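Uncharacterized protein aq_328 (Aquifex aeolicus, PDB 1R4V) is of unknown function but adopts an ancestral histone fold in a single chain and may take part in protein heterodimerization. Local coordinates at residues A[62-71]-A[79-90]. Numbering follows the deposited sequence.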
ATOM      1  N   LYS A  62       3.655  -7.661  -5.686  1.00 18.52           N
ATOM      2  CA  LYS A  62       4.465  -8.725  -5.063  1.00 19.30           C
ATOM      3  C   LYS A  62       3.680  -9.653  -4.145  1.00 17.72           C
ATOM      4  O   LYS A  62       4.042 -10.824  -3.961  1.00 18.02           O
ATOM      5  CB  LYS A  62       5.669  -8.143  -4.330  1.00 18.96           C
ATOM      6  CG  LYS A  62       6.706  -7.670  -5.296  1.00 22.31           C
ATOM      7  CD  LYS A  62       7.987  -7.211  -4.599  1.00 27.88           C
ATOM      8  CE  LYS A  62       9.130  -8.187  -4.858  1.00 30.74           C
ATOM      9  NZ  LYS A  62      10.421  -7.747  -4.257  1.00 33.93           N
ATOM     10  N   LEU A  63       2.563  -9.178  -3.613  1.00 17.44           N
ATOM     11  CA  LEU A  63       1.713 -10.042  -2.820  1.00 17.67           C
ATOM     12  C   LEU A  63       1.075 -11.167  -3.630  1.00 18.10           C
ATOM     13  O   LEU A  63       0.623 -12.152  -3.051  1.00 19.28           O
ATOM     14  CB  LEU A  63       0.614  -9.247  -2.107  1.00 18.17           C
ATOM     15  CG  LEU A  63       1.106  -8.179  -1.123  1.00 18.85           C
ATOM     16  CD1 LEU A  63      -0.051  -7.388  -0.562  1.00 21.06           C
ATOM     17  CD2 LEU A  63       1.948  -8.760  -0.010  1.00 22.09           C
ATOM     18  N   PHE A  64       1.044 -11.030  -4.944  1.00 17.16           N
ATOM     19  CA  PHE A  64       0.522 -12.075  -5.828  1.00 17.56           C
ATOM     20  C   PHE A  64       1.552 -13.162  -6.191  1.00 18.71           C
ATOM     21  O   PHE A  64       1.240 -14.114  -6.907  1.00 18.60           O
ATOM     22  CB  PHE A  64      -0.134 -11.422  -7.053  1.00 18.07           C
ATOM     23  CG  PHE A  64      -1.439 -10.767  -6.730  1.00 18.55           C
ATOM     24  CD1 PHE A  64      -1.474  -9.499  -6.141  1.00 18.59           C
ATOM     25  CD2 PHE A  64      -2.647 -11.419  -6.967  1.00 15.41           C
ATOM     26  CE1 PHE A  64      -2.672  -8.900  -5.804  1.00 19.38           C
ATOM     27  CE2 PHE A  64      -3.832 -10.805  -6.625  1.00 16.07           C
ATOM     28  CZ  PHE A  64      -3.854  -9.555  -6.058  1.00 18.03           C
ATOM     29  N   TYR A  65       2.783 -13.068  -5.695  1.00 18.33           N
ATOM     30  CA  TYR A  65       3.755 -14.150  -5.839  1.00 17.74           C
ATOM     31  C   TYR A  65       3.217 -15.445  -5.226  1.00 15.86           C
ATOM     32  O   TYR A  65       2.800 -15.486  -4.061  1.00 16.75           O
ATOM     33  CB  TYR A  65       5.084 -13.796  -5.142  1.00 20.02           C
ATOM     34  CG  TYR A  65       6.093 -14.926  -5.126  1.00 20.02           C
ATOM     35  CD1 TYR A  65       6.874 -15.197  -6.255  1.00 25.19           C
ATOM     36  CD2 TYR A  65       6.269 -15.718  -3.985  1.00 24.24           C
ATOM     37  CE1 TYR A  65       7.817 -16.259  -6.249  1.00 24.17           C
ATOM     38  CE2 TYR A  65       7.210 -16.762  -3.960  1.00 22.56           C
ATOM     39  CZ  TYR A  65       7.968 -17.040  -5.092  1.00 24.57           C
ATOM     40  OH  TYR A  65       8.898 -18.070  -5.015  1.00 21.87           O
ATOM     41  N   GLY A  66       3.197 -16.484  -6.035  1.00 17.99           N
ATOM     42  CA  GLY A  66       2.681 -17.789  -5.627  1.00 19.43           C
ATOM     43  C   GLY A  66       1.174 -17.926  -5.596  1.00 17.92           C
ATOM     44  O   GLY A  66       0.696 -19.046  -5.396  1.00 17.11           O
ATOM     45  N   ALA A  67       0.424 -16.852  -5.841  1.00 17.18           N
ATOM     46  CA  ALA A  67      -1.019 -16.874  -5.643  1.00 18.69           C
ATOM     47  C   ALA A  67      -1.801 -17.775  -6.609  1.00 17.73           C
ATOM     48  O   ALA A  67      -2.722 -18.472  -6.195  1.00 15.90           O
ATOM     49  CB  ALA A  67      -1.616 -15.494  -5.617  1.00 18.85           C
ATOM     50  N   GLU A  68      -1.467 -17.768  -7.885  1.00 19.11           N
ATOM     51  CA  GLU A  68      -2.137 -18.668  -8.821  1.00 20.64           C
ATOM     52  C   GLU A  68      -1.917 -20.123  -8.472  1.00 20.59           C
ATOM     53  O   GLU A  68      -2.864 -20.907  -8.555  1.00 19.51           O
ATOM     54  CB  GLU A  68      -1.705 -18.376 -10.253  1.00 22.48           C
ATOM     55  CG  GLU A  68      -2.218 -17.038 -10.735  1.00 24.28           C
ATOM     56  CD  GLU A  68      -1.818 -16.723 -12.173  1.00 28.09           C
ATOM     57  OE1 GLU A  68      -2.685 -16.350 -12.975  1.00 31.91           O
ATOM     58  OE2 GLU A  68      -0.621 -16.823 -12.518  1.00 40.55           O
ATOM     59  N   GLN A  69      -0.700 -20.491  -8.065  1.00 18.99           N
ATOM     60  CA  GLN A  69      -0.431 -21.863  -7.678  1.00 18.57           C
ATOM     61  C   GLN A  69      -1.222 -22.279  -6.464  1.00 16.86           C
ATOM     62  O   GLN A  69      -1.782 -23.382  -6.461  1.00 16.17           O
ATOM     63  CB  GLN A  69       1.053 -22.080  -7.387  1.00 19.92           C
ATOM     64  CG  GLN A  69       1.359 -23.468  -6.966  1.00 19.40           C
ATOM     65  CD  GLN A  69       1.163 -24.464  -8.066  1.00 22.21           C
ATOM     66  OE1 GLN A  69       2.116 -24.734  -8.786  1.00 24.28           O
ATOM     67  NE2 GLN A  69      -0.033 -25.055  -8.168  1.00 17.39           N
ATOM     68  N   ARG A  70      -1.261 -21.417  -5.439  1.00 14.49           N
ATOM     69  CA  ARG A  70      -1.967 -21.733  -4.212  1.00 15.68           C
ATOM     70  C   ARG A  70      -3.451 -21.887  -4.564  1.00 14.26           C
ATOM     71  O   ARG A  70      -4.098 -22.805  -4.070  1.00 17.03           O
ATOM     72  CB  ARG A  70      -1.755 -20.660  -3.157  1.00 13.34           C
ATOM     73  CG  ARG A  70      -0.313 -20.530  -2.724  1.00 17.74           C
ATOM     74  CD  ARG A  70      -0.147 -19.548  -1.560  1.00 18.93           C
ATOM     75  NE  ARG A  70       1.266 -19.229  -1.388  1.00 17.69           N
ATOM     76  CZ  ARG A  70       1.855 -18.114  -1.780  1.00 22.81           C
ATOM     77  NH1 ARG A  70       1.212 -17.116  -2.384  1.00 21.85           N
ATOM     78  NH2 ARG A  70       3.149 -18.026  -1.579  1.00 25.89           N
ATOM     79  N   ALA A  71      -3.978 -20.995  -5.393  1.00 15.52           N
ATOM     80  CA  ALA A  71      -5.390 -21.062  -5.794  1.00 16.57           C
ATOM     81  C   ALA A  71      -5.679 -22.385  -6.506  1.00 15.02           C
ATOM     82  O   ALA A  71      -6.644 -23.073  -6.159  1.00 15.39           O
ATOM     83  CB  ALA A  71      -5.769 -19.922  -6.664  1.00 14.98           C
ATOM     84  N   ILE A  79      -8.300 -16.026  -7.488  1.00 17.31           N
ATOM     85  CA  ILE A  79      -7.437 -15.805  -6.341  1.00 17.33           C
ATOM     86  C   ILE A  79      -8.237 -15.290  -5.162  1.00 17.02           C
ATOM     87  O   ILE A  79      -8.984 -14.322  -5.283  1.00 17.42           O
ATOM     88  CB  ILE A  79      -6.360 -14.797  -6.724  1.00 19.00           C
ATOM     89  CG1 ILE A  79      -5.518 -15.401  -7.863  1.00 21.39           C
ATOM     90  CG2 ILE A  79      -5.478 -14.480  -5.491  1.00 20.03           C
ATOM     91  CD1 ILE A  79      -4.852 -14.363  -8.654  1.00 28.66           C
ATOM     92  N   ALA A  80      -8.068 -15.944  -4.022  1.00 18.98           N
ATOM     93  CA  ALA A  80      -8.645 -15.567  -2.743  1.00 19.75           C
ATOM     94  C   ALA A  80      -7.569 -14.932  -1.868  1.00 20.39           C
ATOM     95  O   ALA A  80      -6.368 -15.063  -2.116  1.00 19.77           O
ATOM     96  CB  ALA A  80      -9.182 -16.772  -2.023  1.00 20.12           C
ATOM     97  N   LEU A  81      -8.017 -14.266  -0.810  1.00 22.98           N
ATOM     98  CA  LEU A  81      -7.114 -13.662   0.170  1.00 22.86           C
ATOM     99  C   LEU A  81      -6.113 -14.679   0.732  1.00 22.73           C
ATOM    100  O   LEU A  81      -4.929 -14.339   0.870  1.00 21.31           O
ATOM    101  CB  LEU A  81      -7.902 -13.016   1.315  1.00 22.56           C
ATOM    102  CG  LEU A  81      -7.100 -12.327   2.424  1.00 24.48           C
ATOM    103  CD1 LEU A  81      -6.334 -11.176   1.833  1.00 22.93           C
ATOM    104  CD2 LEU A  81      -8.004 -11.820   3.541  1.00 27.58           C
ATOM    105  N   ALA A  82      -6.603 -15.888   1.031  1.00 23.20           N
ATOM    106  CA  ALA A  82      -5.792 -17.005   1.562  1.00 23.23           C
ATOM    107  C   ALA A  82      -4.640 -17.412   0.654  1.00 22.59           C
ATOM    108  O   ALA A  82      -3.690 -18.048   1.119  1.00 24.48           O
ATOM    109  CB  ALA A  82      -6.657 -18.220   1.759  1.00 25.17           C
ATOM    110  N   ASP A  83      -4.743 -17.081  -0.635  1.00 19.74           N
ATOM    111  CA  ASP A  83      -3.731 -17.403  -1.644  1.00 20.49           C
ATOM    112  C   ASP A  83      -2.618 -16.363  -1.752  1.00 20.31           C
ATOM    113  O   ASP A  83      -1.648 -16.597  -2.431  1.00 19.50           O
ATOM    114  CB  ASP A  83      -4.378 -17.513  -3.026  1.00 19.04           C
ATOM    115  CG  ASP A  83      -5.470 -18.573  -3.090  1.00 23.66           C
ATOM    116  OD1 ASP A  83      -5.305 -19.641  -2.431  1.00 28.76           O
ATOM    117  OD2 ASP A  83      -6.512 -18.431  -3.777  1.00 31.45           O
ATOM    118  N   LEU A  84      -2.771 -15.191  -1.156  1.00 20.15           N
ATOM    119  CA  LEU A  84      -1.770 -14.133  -1.286  1.00 19.65           C
ATOM    120  C   LEU A  84      -0.547 -14.383  -0.416  1.00 20.35           C
ATOM    121  O   LEU A  84      -0.588 -15.153   0.553  1.00 20.87           O
ATOM    122  CB  LEU A  84      -2.343 -12.768  -0.961  1.00 18.49           C
ATOM    123  CG  LEU A  84      -3.464 -12.253  -1.862  1.00 20.99           C
ATOM    124  CD1 LEU A  84      -3.742 -10.798  -1.532  1.00 20.09           C
ATOM    125  CD2 LEU A  84      -3.153 -12.388  -3.343  1.00 20.38           C
ATOM    126  N   ASN A  85       0.546 -13.717  -0.795  1.00 19.07           N
ATOM    127  CA  ASN A  85       1.824 -13.818  -0.122  1.00 19.54           C
ATOM    128  C   ASN A  85       1.908 -12.828   1.058  1.00 22.10           C
ATOM    129  O   ASN A  85       2.972 -12.275   1.286  1.00 26.16           O
ATOM    130  CB  ASN A  85       2.931 -13.584  -1.164  1.00 18.06           C
ATOM    131  CG  ASN A  85       4.223 -14.300  -0.843  1.00 22.34           C
ATOM    132  OD1 ASN A  85       4.225 -15.502  -0.609  1.00 23.36           O
ATOM    133  ND2 ASN A  85       5.333 -13.564  -0.850  1.00 22.51           N
ATOM    134  N   ILE A  86       0.838 -12.609   1.836  1.00 20.70           N
ATOM    135  CA  ILE A  86       0.869 -11.709   2.977  1.00 21.01           C
ATOM    136  C   ILE A  86       1.511 -12.410   4.196  1.00 21.35           C
ATOM    137  O   ILE A  86       1.090 -13.507   4.544  1.00 21.59           O
ATOM    138  CB  ILE A  86      -0.560 -11.208   3.308  1.00 19.37           C
ATOM    139  CG1 ILE A  86      -1.116 -10.393   2.130  1.00 19.64           C
ATOM    140  CG2 ILE A  86      -0.602 -10.382   4.588  1.00 17.87           C
ATOM    141  CD1 ILE A  86      -2.592 -10.056   2.238  1.00 22.50           C
ATOM    142  N   THR A  87       2.522 -11.760   4.783  1.00 22.39           N
ATOM    143  CA  THR A  87       3.256 -12.169   5.984  1.00 24.89           C
ATOM    144  C   THR A  87       2.592 -11.649   7.238  1.00 23.90           C
ATOM    145  O   THR A  87       1.799 -10.719   7.154  1.00 22.91           O
ATOM    146  CB  THR A  87       4.701 -11.542   6.042  1.00 26.18           C
ATOM    147  OG1 THR A  87       4.654 -10.097   6.009  1.00 31.01           O
ATOM    148  CG2 THR A  87       5.530 -11.952   4.856  1.00 28.00           C
ATOM    149  N   LYS A  88       2.980 -12.219   8.383  1.00 25.12           N
ATOM    150  CA  LYS A  88       2.519 -11.806   9.701  1.00 26.35           C
ATOM    151  C   LYS A  88       2.770 -10.342   9.964  1.00 24.13           C
ATOM    152  O   LYS A  88       1.924  -9.679  10.553  1.00 26.10           O
ATOM    153  CB  LYS A  88       3.154 -12.649  10.816  1.00 30.10           C
ATOM    154  CG  LYS A  88       2.464 -13.988  11.034  1.00 38.74           C
ATOM    155  CD  LYS A  88       1.205 -13.840  11.911  1.00 46.21           C
ATOM    156  CE  LYS A  88       0.141 -14.873  11.539  1.00 46.44           C
ATOM    157  NZ  LYS A  88      -1.207 -14.735  12.180  1.00 49.64           N
ATOM    158  N   ALA A  89       3.917  -9.826   9.540  1.00 24.09           N
ATOM    159  CA  ALA A  89       4.241  -8.426   9.741  1.00 24.09           C
ATOM    160  C   ALA A  89       3.244  -7.539   9.011  1.00 24.56           C
ATOM    161  O   ALA A  89       2.737  -6.590   9.598  1.00 22.38           O
ATOM    162  CB  ALA A  89       5.677  -8.109   9.291  1.00 25.89           C
ATOM    163  N   LEU A  90       2.966  -7.823   7.745  1.00 22.56           N
ATOM    164  CA  LEU A  90       1.955  -7.041   7.026  1.00 24.01           C
ATOM    165  C   LEU A  90       0.547  -7.212   7.592  1.00 23.30           C
ATOM    166  O   LEU A  90      -0.205  -6.239   7.652  1.00 22.80           O
ATOM    167  CB  LEU A  90       1.956  -7.362   5.528  1.00 24.15           C
ATOM    168  CG  LEU A  90       0.975  -6.552   4.662  1.00 23.11           C
ATOM    169  CD1 LEU A  90       1.095  -5.042   4.859  1.00 27.48           C
ATOM    170  CD2 LEU A  90       1.177  -6.886   3.195  1.00 23.77           C
TER
HETATM  171  O   HOH W   1       5.324 -10.763  -1.393  1.00 35.62           O
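Leu84 lays its CD2 methyl over one face of the Phe64 ring, 3.8 Å from the ring centroid, a CH-pi contact. Ile79 meets the same ring differently: its CD1 lies at the edge, near the ring plane. Ala67 CB closes this apolar patch against Ile79 CG2 and Leu84 CD2. This is the tight, buried part of the contact. Further along, Leu63 CD2 and Leu90 CD2 touch tip to tip at 3.8 Å. Ile86 CG1 lies beside them.

The backbones are joined by Asn85 N, which donates to Leu63 O at 2.7 Å, nearly straight at 170°. Arg70 reaches over from helix 67-73 with its chain extended from CG to NE. Arg70 NH1 donates to Asp83 O at 2.9 Å, with that oxygen close to the guanidinium plane. It also donates to Tyr65 O, which is tilted from the plane and takes the N-H on a lone pair. One nitrogen thus ties the loop before its own helix to the facing turn. NH2 adds a weak bond to Asn85 OD1. A methionine here would probably leave the Asp83 and Tyr65 carbonyls without this shared donor and set the Asn85 amide freer to turn.

The Asn85 amide marks the looser, solvent side. CG stands anti to the backbone N (chi1 -151°), which sends the amide out alongside the exposed Tyr65 ring, their planes steeply inclined. A water accepts from Asn85 ND2 and gives only a weak bond to Lys62 O.

Asp83 OD2 accepts from Ala80 N, bracing the 3-10 turn, while OD1 forms a salt bridge with Arg76. The contact joins the turn before helix 67-73 to the loop leading into helix 88-98 of this all-alpha histone-fold chain. Helix 131-149 packs on Leu63, Phe64, Leu84 and Leu90. Helix 125-128 covers Ile79 and Leu84, and strand 78-79 pairs in parallel with strand 122-123.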